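Local coordinates for cyclic nucleotide-binding domain (CNMP-BD) protein (Geobacter metallireducens, PDB 3MDP) that probably binds a cyclic nucleotide in a double-stranded beta-helix domain and may act as a DNA-binding transcription factor, at residues 39-44 against 93-98; 47-52 against 107-112; 87-92 against 114-119. All blocks are in the same frame, centred on the assembly; numbering follows the deposited sequence. Where two conformers were deposited one is given.

Overall arrangement
From the N terminus, the chain reaches strand 39-41 and the turn after it, which meet 93-98, the run leading into strand 98-101, in contact 1 and close a loop of 48 residues without helix. Strand 49-55 is the next strand; it pairs in contact 2 with strand 105-111, in the other sheet of the beta-helix, closing a loop of 54. Contact 3 sets 87-92 against helix 112-121 and closes a shorter loop of 21, holding strands 98-101 and 105-111. All three cross, their segments alternating along the chain. Tyr95 to Asn49 joins contacts 1 and 2, Arg116 to Ala47 and Asp48 joins 2 and 3, and a cation-pi contact of Tyr93 with Arg116 joins 1 and 3.

Contact 1: residues 39-44 against 93-98; sequences VIFKEN and YHYTSS
His94 meets the turn at Asn44 through its ring edge: CD2 lies 3.2 Å from Asn44 O, near the imidazole plane, while ND1 is hydrogen-bonded to Pro92 O. Next comes Tyr95, whose ring lies over one face of the Phe41 ring in a face-to-face stack, centroids 3.8 Å apart and planes 11° from parallel. Phe41 CD1 sits above the centre of the tyrosine ring. Phe41 has CG between its backbone N and carbonyl carbon (chi1 58°), which sets the ring flat against Tyr95. Beyond the stack Tyr95 OH hydrogen-bonds to Asn49 O, and at the other end of the residue Tyr95 O accepts Asn44 N at 2.8 Å, in a nearly straight bond. A water bridges the same carbonyl to Asn44 OD1. A leucine in place of Tyr95 would probably leave one face of Phe41 without its flat partner and Asn49 O without its hydroxyl mate. Thr96 turns away from the 39-44 segment; its OG1 hydrogen-bonds to a bound succinate, probably from the crystallisation liquor, which may mark the pocket. Ser97 O comes up to the edge of the Phe41 ring, 3.5 Å from CE1 and in its plane. At Ser98 strand 98-101 begins: its OG takes Glu43 N at 2.8 Å and 176°, and a water links the same OG to Glu43 OE1. Alongside, Ser98 CA makes a CA-H...O contact with Phe41 O at 3.4 Å. Just past it, Ile40 and Phe41 both face Ala99 in a classic beta bulge. The chemistry is thus divided: a buried aromatic pair on one side, and on the other two backbone N-H groups held by a side-chain oxygen and a carbonyl, which fixes the turn after strand 39-41 on the run that includes the succinate-contacting Thr96.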
loop_
_atom_site.group_PDB
_atom_site.type_symbol
_atom_site.label_atom_id
_atom_site.label_comp_id
_atom_site.label_asym_id
_atom_site.label_seq_id
_atom_site.Cartn_x
_atom_site.Cartn_y
_atom_site.Cartn_z
ATOM N N VAL A 39 -23.548 -6.889 -3.924
ATOM C CA VAL A 39 -22.153 -6.975 -4.332
ATOM C C VAL A 39 -21.759 -5.655 -4.987
ATOM O O VAL A 39 -22.191 -5.345 -6.109
ATOM C CB VAL A 39 -21.872 -8.140 -5.294
ATOM C CG1 VAL A 39 -20.372 -8.120 -5.680
ATOM C CG2 VAL A 39 -22.276 -9.467 -4.658
ATOM N N ILE A 40 -20.938 -4.888 -4.280
ATOM C CA ILE A 40 -20.557 -3.530 -4.678
ATOM C C ILE A 40 -19.618 -3.563 -5.891
ATOM O O ILE A 40 -19.781 -2.788 -6.836
ATOM C CB ILE A 40 -19.894 -2.787 -3.507
ATOM C CG1 ILE A 40 -20.900 -2.667 -2.342
ATOM C CG2 ILE A 40 -19.402 -1.367 -3.925
ATOM C CD1 ILE A 40 -20.312 -2.101 -1.065
ATOM N N PHE A 41 -18.633 -4.455 -5.846
ATOM C CA PHE A 41 -17.810 -4.745 -7.015
ATOM C C PHE A 41 -17.258 -6.159 -6.921
ATOM O O PHE A 41 -17.231 -6.743 -5.846
ATOM C CB PHE A 41 -16.690 -3.694 -7.241
ATOM C CG PHE A 41 -15.721 -3.518 -6.083
ATOM C CD1 PHE A 41 -14.765 -4.495 -5.784
ATOM C CD2 PHE A 41 -15.720 -2.351 -5.336
ATOM C CE1 PHE A 41 -13.864 -4.344 -4.746
ATOM C CE2 PHE A 41 -14.814 -2.177 -4.315
ATOM C CZ PHE A 41 -13.862 -3.177 -4.022
ATOM N N LYS A 42 -16.826 -6.682 -8.061
ATOM C CA LYS A 42 -16.404 -8.061 -8.204
ATOM C C LYS A 42 -14.906 -8.218 -8.487
ATOM O O LYS A 42 -14.306 -7.471 -9.276
ATOM C CB LYS A 42 -17.175 -8.709 -9.359
ATOM C CG LYS A 42 -18.674 -8.679 -9.195
ATOM C CD LYS A 42 -19.369 -9.318 -10.385
ATOM C CE LYS A 42 -20.855 -8.966 -10.400
ATOM N NZ LYS A 42 -21.512 -9.315 -11.702
ATOM N N GLU A 43 -14.326 -9.232 -7.855
ATOM C CA GLU A 43 -12.967 -9.677 -8.161
ATOM C C GLU A 43 -12.774 -9.828 -9.663
ATOM O O GLU A 43 -13.646 -10.333 -10.364
ATOM C CB GLU A 43 -12.686 -11.006 -7.479
ATOM C CG GLU A 43 -11.226 -11.466 -7.567
ATOM C CD GLU A 43 -10.967 -12.763 -6.811
ATOM O OE1 GLU A 43 -11.863 -13.204 -6.048
ATOM O OE2 GLU A 43 -9.879 -13.365 -7.011
ATOM N N ASN A 44 -11.627 -9.363 -10.136
ATOM C CA ASN A 44 -11.195 -9.448 -11.527
ATOM C C ASN A 44 -11.783 -8.397 -12.449
ATOM O O ASN A 44 -11.342 -8.286 -13.581
ATOM C CB ASN A 44 -11.363 -10.862 -12.095
ATOM C CG ASN A 44 -10.485 -11.858 -11.378
ATOM O OD1 ASN A 44 -9.340 -11.545 -11.018
ATOM N ND2 ASN A 44 -11.012 -13.038 -11.128
ATOM N N TYR A 93 -4.622 -2.694 -11.855
ATOM C CA TYR A 93 -5.923 -1.987 -11.835
ATOM C C TYR A 93 -7.148 -2.890 -12.052
ATOM O O TYR A 93 -8.141 -2.501 -12.707
ATOM C CB TYR A 93 -5.923 -0.834 -12.851
ATOM C CG TYR A 93 -4.716 0.063 -12.840
ATOM C CD1 TYR A 93 -4.367 0.794 -11.690
ATOM C CD2 TYR A 93 -3.971 0.260 -13.997
ATOM C CE1 TYR A 93 -3.265 1.642 -11.689
ATOM C CE2 TYR A 93 -2.861 1.108 -14.002
ATOM C CZ TYR A 93 -2.532 1.803 -12.847
ATOM O OH TYR A 93 -1.464 2.637 -12.843
ATOM N N HIS A 94 -7.091 -4.091 -11.490
ATOM C CA HIS A 94 -8.232 -4.999 -11.433
ATOM C C HIS A 94 -8.454 -5.393 -9.983
ATOM O O HIS A 94 -7.504 -5.572 -9.227
ATOM C CB HIS A 94 -8.027 -6.226 -12.345
ATOM C CG HIS A 94 -8.171 -5.902 -13.798
ATOM N ND1 HIS A 94 -7.246 -5.137 -14.481
ATOM C CD2 HIS A 94 -9.139 -6.213 -14.694
ATOM C CE1 HIS A 94 -7.643 -4.991 -15.735
ATOM N NE2 HIS A 94 -8.786 -5.634 -15.890
ATOM N N TYR A 95 -9.710 -5.448 -9.561
ATOM C CA TYR A 95 -9.999 -5.768 -8.162
ATOM C C TYR A 95 -9.463 -7.159 -7.788
ATOM O O TYR A 95 -9.646 -8.143 -8.519
ATOM C CB TYR A 95 -11.501 -5.667 -7.891
ATOM C CG TYR A 95 -12.100 -4.271 -8.044
ATOM C CD1 TYR A 95 -11.656 -3.213 -7.265
ATOM C CD2 TYR A 95 -13.160 -4.026 -8.933
ATOM C CE1 TYR A 95 -12.209 -1.967 -7.374
ATOM C CE2 TYR A 95 -13.724 -2.769 -9.050
ATOM C CZ TYR A 95 -13.266 -1.745 -8.263
ATOM O OH TYR A 95 -13.825 -0.484 -8.390
ATOM N N THR A 96 -8.797 -7.233 -6.640
ATOM C CA THR A 96 -8.170 -8.472 -6.181
ATOM C C THR A 96 -9.113 -9.231 -5.253
ATOM O O THR A 96 -8.843 -10.368 -4.843
ATOM C CB THR A 96 -6.825 -8.183 -5.466
ATOM O OG1 THR A 96 -7.040 -7.243 -4.397
ATOM C CG2 THR A 96 -5.789 -7.618 -6.474
ATOM N N SER A 97 -10.237 -8.603 -4.934
ATOM C CA SER A 97 -11.277 -9.253 -4.156
ATOM C C SER A 97 -12.601 -8.639 -4.536
ATOM O O SER A 97 -12.632 -7.589 -5.164
ATOM C CB SER A 97 -10.977 -9.079 -2.658
ATOM O OG SER A 97 -11.093 -7.726 -2.267
ATOM N N SER A 98 -13.698 -9.302 -4.177
ATOM C CA SER A 98 -15.007 -8.720 -4.291
ATOM C C SER A 98 -15.323 -7.967 -3.003
ATOM O O SER A 98 -14.658 -8.177 -1.985
ATOM C CB SER A 98 -16.059 -9.792 -4.565
ATOM O OG SER A 98 -15.756 -10.500 -5.763
HETATM O O HOH W 1 -14.287 -12.855 -5.538
HETATM O O HOH W 2 -7.459 -9.450 -9.884
#

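Contact 2: residues 47-52 against 107-112; sequences ADNLML and VVDING. With EDO (1,2-ethanediol), chain C.
Leu50 and Ile110 face each other as a hydrogen-bonded antiparallel pair, Ile110 N reaching Leu50 O at 2.8 Å and Leu50 N reaching Ile110 O at 3.0 Å. Leu52 and Val108 repeat the pattern two residues on, their side chains side by side with Leu52 CD2 4.0 Å from Val108 CG2. This apolar face is packed under helix 12-15: Phe13 lies on Leu50, and Phe14 on Leu52 and Ile110. The other face carries the non-hydrogen-bonded pairs and is mixed. Met51, a selenomethionine, lays CG near Val107 CG2 at 4.1 Å, but toward the start of 49-52 and the end of 107-111 the face turns polar, and Asn49 and Asn111 are partly exposed. There Asn49 ND2 donates to Asp109 OD1 at 2.7 Å, on the syn lone pair and within the amide plane. Asp109 extends CG anti to its backbone N (chi1 -179°), which carries the carboxylate to this amide, while OD2 forms a salt bridge with Lys32. A 1,2-ethanediol, probably from the crystallisation liquor, lies against this end. Gly112 N closes the pairing on Asp48 O as helix 112-121 starts. Strand 49-55 lies between 105-111 and 83-84 in a four-stranded antiparallel sheet of order 1-4-2-3, one of the two sheets of the cupin-like double-stranded beta-helix of cyclic nucleotide-binding domains.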
loop_
_atom_site.group_PDB
_atom_site.type_symbol
_atom_site.label_atom_id
_atom_site.label_comp_id
_atom_site.label_asym_id
_atom_site.label_seq_id
_atom_site.Cartn_x
_atom_site.Cartn_y
_atom_site.Cartn_z
ATOM N N ALA A 47 -10.802 -2.000 -12.112
ATOM C CA ALA A 47 -10.988 -1.210 -10.905
ATOM C C ALA A 47 -11.242 0.263 -11.269
ATOM O O ALA A 47 -10.330 1.063 -11.285
ATOM C CB ALA A 47 -9.777 -1.351 -9.962
ATOM N N ASP A 48 -12.487 0.591 -11.597
ATOM C CA ASP A 48 -12.821 1.929 -12.038
ATOM C C ASP A 48 -13.443 2.807 -10.943
ATOM O O ASP A 48 -13.815 3.955 -11.223
ATOM C CB ASP A 48 -13.751 1.846 -13.266
ATOM C CG ASP A 48 -12.981 1.556 -14.559
ATOM O OD1 ASP A 48 -11.775 1.861 -14.636
ATOM O OD2 ASP A 48 -13.598 1.034 -15.487
ATOM N N ASN A 49 -13.519 2.293 -9.708
ATOM C CA ASN A 49 -14.133 3.007 -8.576
ATOM C C ASN A 49 -13.341 2.816 -7.283
ATOM O O ASN A 49 -13.104 1.675 -6.857
ATOM C CB ASN A 49 -15.559 2.517 -8.352
ATOM C CG ASN A 49 -16.443 2.720 -9.574
ATOM O OD1 ASN A 49 -16.440 1.905 -10.494
ATOM N ND2 ASN A 49 -17.182 3.828 -9.600
ATOM N N LEU A 50 -12.897 3.933 -6.696
ATOM C CA LEU A 50 -12.270 3.941 -5.391
ATOM C C LEU A 50 -13.367 4.435 -4.433
ATOM O O LEU A 50 -14.080 5.392 -4.743
ATOM C CB LEU A 50 -11.056 4.862 -5.395
ATOM C CG LEU A 50 -10.331 4.981 -4.054
ATOM C CD1 LEU A 50 -9.650 3.661 -3.723
ATOM C CD2 LEU A 50 -9.356 6.138 -4.066
HETATM N N MSE A 51 -13.546 3.746 -3.320
HETATM C CA MSE A 51 -14.619 4.109 -2.394
HETATM C C MSE A 51 -14.111 4.430 -1.002
HETATM O O MSE A 51 -13.115 3.870 -0.548
HETATM C CB MSE A 51 -15.681 3.013 -2.348
HETATM C CG MSE A 51 -16.510 3.032 -3.594
HETATM SE SE MSE A 51 -17.565 1.442 -3.722
HETATM C CE MSE A 51 -18.439 1.765 -5.457
ATOM N N LEU A 52 -14.766 5.394 -0.372
ATOM C CA LEU A 52 -14.572 5.734 1.050
ATOM C C LEU A 52 -15.883 5.333 1.735
ATOM O O LEU A 52 -16.957 5.741 1.305
ATOM C CB LEU A 52 -14.329 7.240 1.256
ATOM C CG LEU A 52 -14.435 7.731 2.714
ATOM C CD1 LEU A 52 -13.205 7.300 3.499
ATOM C CD2 LEU A 52 -14.627 9.261 2.733
ATOM N N VAL A 107 -21.249 5.347 0.648
ATOM C CA VAL A 107 -19.863 5.578 0.268
ATOM C C VAL A 107 -19.740 6.882 -0.518
ATOM O O VAL A 107 -20.726 7.401 -1.044
ATOM C CB VAL A 107 -19.302 4.452 -0.627
ATOM C CG1 VAL A 107 -19.402 3.086 0.047
ATOM C CG2 VAL A 107 -20.028 4.406 -2.051
ATOM N N VAL A 108 -18.522 7.423 -0.516
ATOM C CA VAL A 108 -18.057 8.296 -1.544
ATOM C C VAL A 108 -17.439 7.416 -2.632
ATOM O O VAL A 108 -16.474 6.669 -2.377
ATOM C CB VAL A 108 -16.984 9.283 -1.063
ATOM C CG1 VAL A 108 -16.665 10.217 -2.235
ATOM C CG2 VAL A 108 -17.521 10.101 0.144
ATOM N N ASP A 109 -18.019 7.499 -3.825
ATOM C CA ASP A 109 -17.570 6.750 -5.006
ATOM C C ASP A 109 -16.770 7.692 -5.918
ATOM O O ASP A 109 -17.295 8.664 -6.460
ATOM C CB ASP A 109 -18.810 6.181 -5.715
ATOM C CG ASP A 109 -18.494 5.346 -6.959
ATOM O OD1 ASP A 109 -17.325 5.097 -7.256
ATOM O OD2 ASP A 109 -19.464 4.967 -7.665
ATOM N N ILE A 110 -15.491 7.399 -6.050
ATOM C CA ILE A 110 -14.546 8.220 -6.786
ATOM C C ILE A 110 -14.193 7.525 -8.102
ATOM O O ILE A 110 -13.939 6.318 -8.128
ATOM C CB ILE A 110 -13.279 8.493 -5.954
ATOM C CG1 ILE A 110 -13.679 8.930 -4.543
ATOM C CG2 ILE A 110 -12.397 9.542 -6.671
ATOM C CD1 ILE A 110 -12.552 8.981 -3.546
ATOM N N ASN A 111 -14.189 8.296 -9.176
ATOM C CA ASN A 111 -13.894 7.798 -10.520
ATOM C C ASN A 111 -12.420 7.430 -10.619
ATOM O O ASN A 111 -11.549 8.307 -10.624
ATOM C CB ASN A 111 -14.281 8.856 -11.569
ATOM C CG ASN A 111 -14.150 8.339 -13.011
ATOM O OD1 ASN A 111 -13.173 7.702 -13.352
ATOM N ND2 ASN A 111 -15.139 8.627 -13.843
ATOM N N GLY A 112 -12.141 6.129 -10.648
ATOM C CA GLY A 112 -10.770 5.651 -10.646
ATOM C C GLY A 112 -10.024 5.968 -11.943
ATOM O O GLY A 112 -8.840 6.282 -11.908
HETATM C C1 EDO C . -17.725 7.055 -9.997
HETATM O O1 EDO C . -17.462 7.212 -11.402
HETATM C C2 EDO C . -18.648 8.155 -9.499
HETATM O O2 EDO C . -17.845 9.285 -9.205
#

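Contact 3: residues 87-92 against 114-119; sequences SSLIKP and RLREMS
Arg116 makes the polar link across this contact, giving NH1 to Ser88 O at 2.9 Å. The bond falls on a lone pair of the carbonyl, and the oxygen lies at the guanidinium edge, 7° out of its plane. CG and CD of the arginine each pass 3.4 Å from Ser88 O, and the bend at the third torsion (chi3 -64°) turns the guanidinium back, edge-on, so that NH1 meets the same oxygen. The charge is engaged further: NH1 also serves Ala47 O, NH2 forms a salt bridge with Asp48, and Tyr93 provides a cation-pi partner. The apolar part rests on Leu89, whose CD2 lies 3.9 Å from Leu115 CB, the two side chains crossing at about a right angle; Val133 of helix 123-139 packs against Leu89 too. Within the helix Ser119 OG bonds back to Leu115 O at 2.8 Å, joining Ser119 N on that oxygen from the opposite face of the carbonyl plane. On the loop side Ser88 OG is bonded to Gly85 O. One arginine thus ties together helix 112-121, the 87-92 loop and the 47-48 turn, and probably steadies the backbone just after Ser87, whose OG hydrogen-bonds to the bound succinate.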
loop_
_atom_site.group_PDB
_atom_site.type_symbol
_atom_site.label_atom_id
_atom_site.label_comp_id
_atom_site.label_asym_id
_atom_site.label_seq_id
_atom_site.Cartn_x
_atom_site.Cartn_y
_atom_site.Cartn_z
ATOM N N SER A 87 -7.225 -1.080 -5.650
ATOM C CA SER A 87 -6.616 -1.405 -6.962
ATOM C C SER A 87 -6.982 -0.417 -8.090
ATOM O O SER A 87 -6.374 -0.455 -9.156
ATOM C CB SER A 87 -6.937 -2.842 -7.378
ATOM O OG SER A 87 -6.226 -3.755 -6.565
ATOM N N SER A 88 -7.941 0.478 -7.853
ATOM C CA SER A 88 -8.140 1.608 -8.773
ATOM C C SER A 88 -6.867 2.455 -8.939
ATOM O O SER A 88 -6.705 3.153 -9.950
ATOM C CB SER A 88 -9.340 2.468 -8.347
ATOM O OG SER A 88 -9.289 2.806 -6.979
ATOM N N LEU A 89 -5.950 2.370 -7.975
ATOM C CA LEU A 89 -4.670 3.073 -8.059
ATOM C C LEU A 89 -3.435 2.143 -8.007
ATOM O O LEU A 89 -2.307 2.639 -7.946
ATOM C CB LEU A 89 -4.556 4.104 -6.935
ATOM C CG LEU A 89 -5.479 5.329 -6.999
ATOM C CD1 LEU A 89 -5.347 6.182 -5.732
ATOM C CD2 LEU A 89 -5.158 6.118 -8.228
ATOM N N ILE A 90 -3.638 0.827 -8.021
ATOM C CA ILE A 90 -2.535 -0.128 -7.967
ATOM C C ILE A 90 -2.547 -1.017 -9.212
ATOM O O ILE A 90 -3.427 -1.854 -9.389
ATOM C CB ILE A 90 -2.558 -1.024 -6.687
ATOM C CG1 ILE A 90 -2.681 -0.181 -5.393
ATOM C CG2 ILE A 90 -1.274 -1.900 -6.630
ATOM C CD1 ILE A 90 -3.032 -0.983 -4.153
ATOM N N LYS A 91 -1.560 -0.836 -10.080
ATOM C CA LYS A 91 -1.365 -1.757 -11.205
ATOM C C LYS A 91 -1.473 -3.206 -10.784
ATOM O O LYS A 91 -0.931 -3.592 -9.747
ATOM C CB LYS A 91 0.002 -1.566 -11.822
ATOM C CG LYS A 91 0.129 -0.321 -12.594
ATOM C CD LYS A 91 1.450 -0.283 -13.337
ATOM C CE LYS A 91 1.580 1.012 -14.122
ATOM N NZ LYS A 91 2.755 0.968 -15.049
ATOM N N PRO A 92 -2.130 -4.032 -11.603
ATOM C CA PRO A 92 -2.671 -3.717 -12.927
ATOM C C PRO A 92 -4.145 -3.287 -12.944
ATOM O O PRO A 92 -4.823 -3.507 -13.935
ATOM C CB PRO A 92 -2.508 -5.053 -13.649
ATOM C CG PRO A 92 -2.853 -6.039 -12.572
ATOM C CD PRO A 92 -2.177 -5.481 -11.342
ATOM N N ARG A 114 -10.395 8.594 -13.764
ATOM C CA ARG A 114 -9.990 9.990 -13.585
ATOM C C ARG A 114 -8.837 10.128 -12.622
ATOM O O ARG A 114 -7.902 10.904 -12.881
ATOM C CB ARG A 114 -11.161 10.868 -13.126
ATOM C CG ARG A 114 -12.207 11.112 -14.155
ATOM C CD ARG A 114 -11.596 11.782 -15.409
ATOM N NE ARG A 114 -12.605 12.397 -16.259
ATOM C CZ ARG A 114 -12.417 12.774 -17.531
ATOM N NH1 ARG A 114 -11.255 12.606 -18.144
ATOM N NH2 ARG A 114 -13.410 13.336 -18.192
ATOM N N LEU A 115 -8.852 9.378 -11.515
ATOM C CA LEU A 115 -7.729 9.485 -10.560
ATOM C C LEU A 115 -6.429 9.072 -11.212
ATOM O O LEU A 115 -5.359 9.642 -10.937
ATOM C CB LEU A 115 -7.946 8.614 -9.326
ATOM C CG LEU A 115 -8.879 9.110 -8.242
ATOM C CD1 LEU A 115 -8.990 8.044 -7.148
ATOM C CD2 LEU A 115 -8.423 10.475 -7.673
ATOM N N ARG A 116 -6.506 8.036 -12.030
ATOM C CA ARG A 116 -5.324 7.574 -12.755
ATOM C C ARG A 116 -4.791 8.651 -13.700
ATOM O O ARG A 116 -3.579 8.871 -13.738
ATOM C CB ARG A 116 -5.593 6.251 -13.481
ATOM C CG ARG A 116 -5.691 5.075 -12.516
ATOM C CD ARG A 116 -5.729 3.713 -13.187
ATOM N NE ARG A 116 -6.913 3.493 -14.026
ATOM C CZ ARG A 116 -8.085 3.006 -13.628
ATOM N NH1 ARG A 116 -8.319 2.687 -12.360
ATOM N NH2 ARG A 116 -9.059 2.864 -14.521
ATOM N N GLU A 117 -5.673 9.351 -14.415
ATOM C CA GLU A 117 -5.254 10.420 -15.350
ATOM C C GLU A 117 -4.574 11.530 -14.601
ATOM O O GLU A 117 -3.512 12.026 -15.007
ATOM C CB GLU A 117 -6.437 11.051 -16.071
ATOM C CG GLU A 117 -6.987 10.221 -17.174
ATOM C CD GLU A 117 -8.329 10.719 -17.683
ATOM O OE1 GLU A 117 -8.762 11.858 -17.380
ATOM O OE2 GLU A 117 -8.981 9.940 -18.393
HETATM N N MSE A 118 -5.208 11.913 -13.501
HETATM C CA MSE A 118 -4.773 13.035 -12.696
HETATM C C MSE A 118 -3.450 12.711 -12.051
HETATM O O MSE A 118 -2.578 13.563 -11.978
HETATM C CB MSE A 118 -5.826 13.366 -11.626
HETATM C CG MSE A 118 -7.156 13.826 -12.231
HETATM SE SE MSE A 118 -8.691 13.626 -11.041
HETATM C CE MSE A 118 -8.120 14.818 -9.679
ATOM N N SER A 119 -3.300 11.468 -11.599
ATOM C CA SER A 119 -2.028 10.995 -11.062
ATOM C C SER A 119 -0.910 11.080 -12.072
ATOM O O SER A 119 0.199 11.445 -11.719
ATOM C CB SER A 119 -2.154 9.560 -10.554
ATOM O OG SER A 119 -3.025 9.547 -9.453
#